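Local coordinates for uncharacterized protein (Bacteroides ovatus, PDB 4ID2) that is of unknown function but belongs to the DUF4738 family and adopts a beta-barrel-like fold, at residues Y68-H76 with K105-Y113. Numbering follows the deposited sequence.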
loop_
_atom_site.group_PDB
_atom_site.type_symbol
_atom_site.label_atom_id
_atom_site.label_comp_id
_atom_site.label_asym_id
_atom_site.label_seq_id
_atom_site.Cartn_x
_atom_site.Cartn_y
_atom_site.Cartn_z
ATOM N N TYR A 68 17.606 -20.303 -4.618
ATOM C CA TYR A 68 16.542 -20.798 -3.746
ATOM C C TYR A 68 15.585 -21.704 -4.518
ATOM O O TYR A 68 15.212 -21.367 -5.642
ATOM C CB TYR A 68 15.758 -19.615 -3.147
ATOM C CG TYR A 68 16.602 -18.706 -2.282
ATOM C CD1 TYR A 68 17.378 -17.697 -2.844
ATOM C CD2 TYR A 68 16.629 -18.855 -0.901
ATOM C CE1 TYR A 68 18.168 -16.865 -2.053
ATOM C CE2 TYR A 68 17.403 -18.018 -0.097
ATOM C CZ TYR A 68 18.175 -17.022 -0.677
ATOM O OH TYR A 68 18.961 -16.183 0.087
ATOM N N VAL A 69 15.173 -22.842 -3.921
ATOM C CA VAL A 69 14.184 -23.731 -4.539
ATOM C C VAL A 69 12.794 -23.167 -4.187
ATOM O O VAL A 69 12.568 -22.725 -3.051
ATOM C CB VAL A 69 14.353 -25.224 -4.143
ATOM C CG1 VAL A 69 13.848 -25.501 -2.744
ATOM C CG2 VAL A 69 13.637 -26.137 -5.125
ATOM N N ASP A 70 11.887 -23.138 -5.170
ATOM C CA ASP A 70 10.540 -22.599 -4.983
ATOM C C ASP A 70 9.637 -23.646 -4.303
ATOM O O ASP A 70 10.012 -24.820 -4.207
ATOM C CB ASP A 70 9.964 -22.165 -6.336
ATOM C CG ASP A 70 8.834 -21.154 -6.275
ATOM O OD1 ASP A 70 8.365 -20.843 -5.152
ATOM O OD2 ASP A 70 8.402 -20.696 -7.341
ATOM N N ASN A 71 8.456 -23.217 -3.822
ATOM C CA ASN A 71 7.528 -24.101 -3.123
ATOM C C ASN A 71 6.230 -24.337 -3.868
ATOM O O ASN A 71 5.827 -23.537 -4.712
ATOM C CB ASN A 71 7.167 -23.495 -1.754
ATOM C CG ASN A 71 8.363 -23.175 -0.895
ATOM O OD1 ASN A 71 9.019 -24.070 -0.359
ATOM N ND2 ASN A 71 8.684 -21.897 -0.744
ATOM N N LYS A 72 5.552 -25.426 -3.487
ATOM C CA LYS A 72 4.197 -25.753 -3.910
ATOM C C LYS A 72 3.348 -25.725 -2.647
ATOM O O LYS A 72 3.875 -26.009 -1.568
ATOM C CB LYS A 72 4.099 -27.108 -4.639
ATOM C CG LYS A 72 4.377 -28.344 -3.789
ATOM C CD LYS A 72 4.292 -29.620 -4.633
ATOM C CE LYS A 72 4.568 -30.852 -3.812
ATOM N NZ LYS A 72 4.397 -32.095 -4.606
ATOM N N ILE A 73 2.059 -25.372 -2.757
ATOM C CA ILE A 73 1.168 -25.359 -1.606
ATOM C C ILE A 73 -0.068 -26.169 -1.946
ATOM O O ILE A 73 -0.807 -25.778 -2.839
ATOM C CB ILE A 73 0.815 -23.919 -1.137
ATOM C CG1 ILE A 73 2.067 -23.243 -0.533
ATOM C CG2 ILE A 73 -0.296 -23.973 -0.089
ATOM C CD1 ILE A 73 1.915 -21.846 -0.070
ATOM N N VAL A 74 -0.310 -27.276 -1.232
ATOM C CA VAL A 74 -1.510 -28.080 -1.444
ATOM C C VAL A 74 -2.590 -27.534 -0.515
ATOM O O VAL A 74 -2.387 -27.529 0.694
ATOM C CB VAL A 74 -1.263 -29.589 -1.214
ATOM C CG1 VAL A 74 -2.562 -30.387 -1.371
ATOM C CG2 VAL A 74 -0.191 -30.119 -2.168
ATOM N N LEU A 75 -3.720 -27.076 -1.072
ATOM C CA LEU A 75 -4.861 -26.587 -0.306
ATOM C C LEU A 75 -5.975 -27.616 -0.457
ATOM O O LEU A 75 -6.464 -27.810 -1.562
ATOM C CB LEU A 75 -5.288 -25.181 -0.792
ATOM C CG LEU A 75 -6.693 -24.653 -0.408
ATOM C CD1 LEU A 75 -6.982 -24.761 1.067
ATOM C CD2 LEU A 75 -6.843 -23.184 -0.789
ATOM N N HIS A 76 -6.319 -28.333 0.633
ATOM C CA HIS A 76 -7.393 -29.330 0.641
ATOM C C HIS A 76 -8.553 -28.810 1.501
ATOM O O HIS A 76 -8.472 -28.815 2.730
ATOM C CB HIS A 76 -6.904 -30.697 1.148
ATOM C CG HIS A 76 -7.838 -31.832 0.832
ATOM N ND1 HIS A 76 -7.498 -33.138 1.115
ATOM C CD2 HIS A 76 -9.059 -31.825 0.241
ATOM C CE1 HIS A 76 -8.513 -33.881 0.703
ATOM N NE2 HIS A 76 -9.472 -33.137 0.161
ATOM N N LYS A 105 11.271 -13.671 -10.181
ATOM C CA LYS A 105 12.225 -13.394 -9.095
ATOM C C LYS A 105 11.671 -13.707 -7.673
ATOM O O LYS A 105 12.415 -13.526 -6.708
ATOM C CB LYS A 105 12.652 -11.912 -9.131
ATOM C CG LYS A 105 13.368 -11.478 -10.404
ATOM C CD LYS A 105 13.613 -9.969 -10.393
ATOM C CE LYS A 105 14.253 -9.460 -11.661
ATOM N NZ LYS A 105 14.493 -7.993 -11.607
ATOM N N SER A 106 10.402 -14.164 -7.525
ATOM C CA SER A 106 9.785 -14.422 -6.210
ATOM C C SER A 106 9.539 -15.914 -5.941
ATOM O O SER A 106 9.612 -16.711 -6.867
ATOM C CB SER A 106 8.453 -13.683 -6.108
ATOM O OG SER A 106 7.411 -14.331 -6.820
ATOM N N ILE A 107 9.206 -16.280 -4.680
ATOM C CA ILE A 107 8.886 -17.668 -4.314
ATOM C C ILE A 107 7.541 -17.718 -3.579
ATOM O O ILE A 107 7.253 -16.823 -2.786
ATOM C CB ILE A 107 10.007 -18.361 -3.481
ATOM C CG1 ILE A 107 10.350 -17.594 -2.206
ATOM C CG2 ILE A 107 11.250 -18.580 -4.342
ATOM C CD1 ILE A 107 11.236 -18.368 -1.247
ATOM N N LEU A 108 6.723 -18.770 -3.833
ATOM C CA LEU A 108 5.435 -18.927 -3.157
ATOM C C LEU A 108 5.708 -19.127 -1.673
ATOM O O LEU A 108 6.404 -20.067 -1.303
ATOM C CB LEU A 108 4.627 -20.103 -3.747
ATOM C CG LEU A 108 3.224 -20.313 -3.151
ATOM C CD1 LEU A 108 2.337 -19.087 -3.358
ATOM C CD2 LEU A 108 2.554 -21.537 -3.730
ATOM N N GLU A 109 5.222 -18.214 -0.841
ATOM C CA GLU A 109 5.488 -18.220 0.592
ATOM C C GLU A 109 4.384 -18.873 1.388
ATOM O O GLU A 109 4.684 -19.583 2.340
ATOM C CB GLU A 109 5.668 -16.773 1.094
ATOM C CG GLU A 109 6.218 -16.668 2.514
ATOM C CD GLU A 109 6.284 -15.269 3.096
ATOM O OE1 GLU A 109 5.416 -14.432 2.756
ATOM O OE2 GLU A 109 7.175 -15.027 3.943
ATOM N N GLY A 110 3.137 -18.529 1.107
ATOM C CA GLY A 110 2.043 -19.045 1.912
ATOM C C GLY A 110 0.657 -18.769 1.373
ATOM O O GLY A 110 0.458 -17.851 0.574
ATOM N N ILE A 111 -0.302 -19.607 1.802
ATOM C CA ILE A 111 -1.734 -19.494 1.508
ATOM C C ILE A 111 -2.404 -19.745 2.854
ATOM O O ILE A 111 -2.150 -20.779 3.477
ATOM C CB ILE A 111 -2.210 -20.434 0.361
ATOM C CG1 ILE A 111 -1.589 -19.992 -0.997
ATOM C CG2 ILE A 111 -3.740 -20.423 0.277
ATOM C CD1 ILE A 111 -1.724 -20.988 -2.180
ATOM N N VAL A 112 -3.180 -18.766 3.327
ATOM C CA VAL A 112 -3.728 -18.717 4.678
ATOM C C VAL A 112 -5.228 -18.439 4.687
ATOM O O VAL A 112 -5.617 -17.422 4.128
ATOM C CB VAL A 112 -2.960 -17.536 5.369
ATOM C CG1 VAL A 112 -3.634 -17.072 6.659
ATOM C CG2 VAL A 112 -1.489 -17.881 5.593
ATOM N N TYR A 113 -6.055 -19.236 5.422
ATOM C CA TYR A 113 -7.476 -18.907 5.569
ATOM C C TYR A 113 -7.561 -17.495 6.144
ATOM O O TYR A 113 -6.891 -17.213 7.141
ATOM C CB TYR A 113 -8.200 -19.913 6.493
ATOM C CG TYR A 113 -9.595 -19.462 6.878
ATOM C CD1 TYR A 113 -10.657 -19.580 5.988
ATOM C CD2 TYR A 113 -9.834 -18.829 8.092
ATOM C CE1 TYR A 113 -11.930 -19.125 6.317
ATOM C CE2 TYR A 113 -11.102 -18.356 8.426
ATOM C CZ TYR A 113 -12.149 -18.508 7.534
ATOM O OH TYR A 113 -13.418 -18.073 7.832
#
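L108 N meets the D70 carboxylate at its edge, donating to the syn lone pair of OD1 over 3.0 Å, and N71 N reaches the same D70 oxygen from above the carboxylate plane at 2.7 Å. Two backbone N-H groups thus grip one oxygen of the buried D70; I107 CA and CB also lie against it. A D70 chi1 of -159° turns CG away from its own N and brings OD1 toward L108. With an alanine in place of D70, the N-H groups of L108 and N71 would probably lose their shared acceptor, leaving the start of strand 107-113 less firmly tied. N71 ND2 answers with a 3.0 Å bond to L108 O, the carbonyl pointing almost straight at it, while L108 O sits 19° out of the N71 amide plane. These bonds link 70-71 to strand 107-113, outermost in the chain's four-stranded antiparallel sheet; in the barrel-like fold it runs at 31° to strand 71-76 of the mixed sheet. Further along, contact is apolar: I73 CG1 meets L108 CD2 at 3.7 Å, and I73 CD1 rests on G110 CA at 3.4 Å, beside the classic beta bulge that E109 and G110 form opposite S126. I73 CG2 touches I111 CD1.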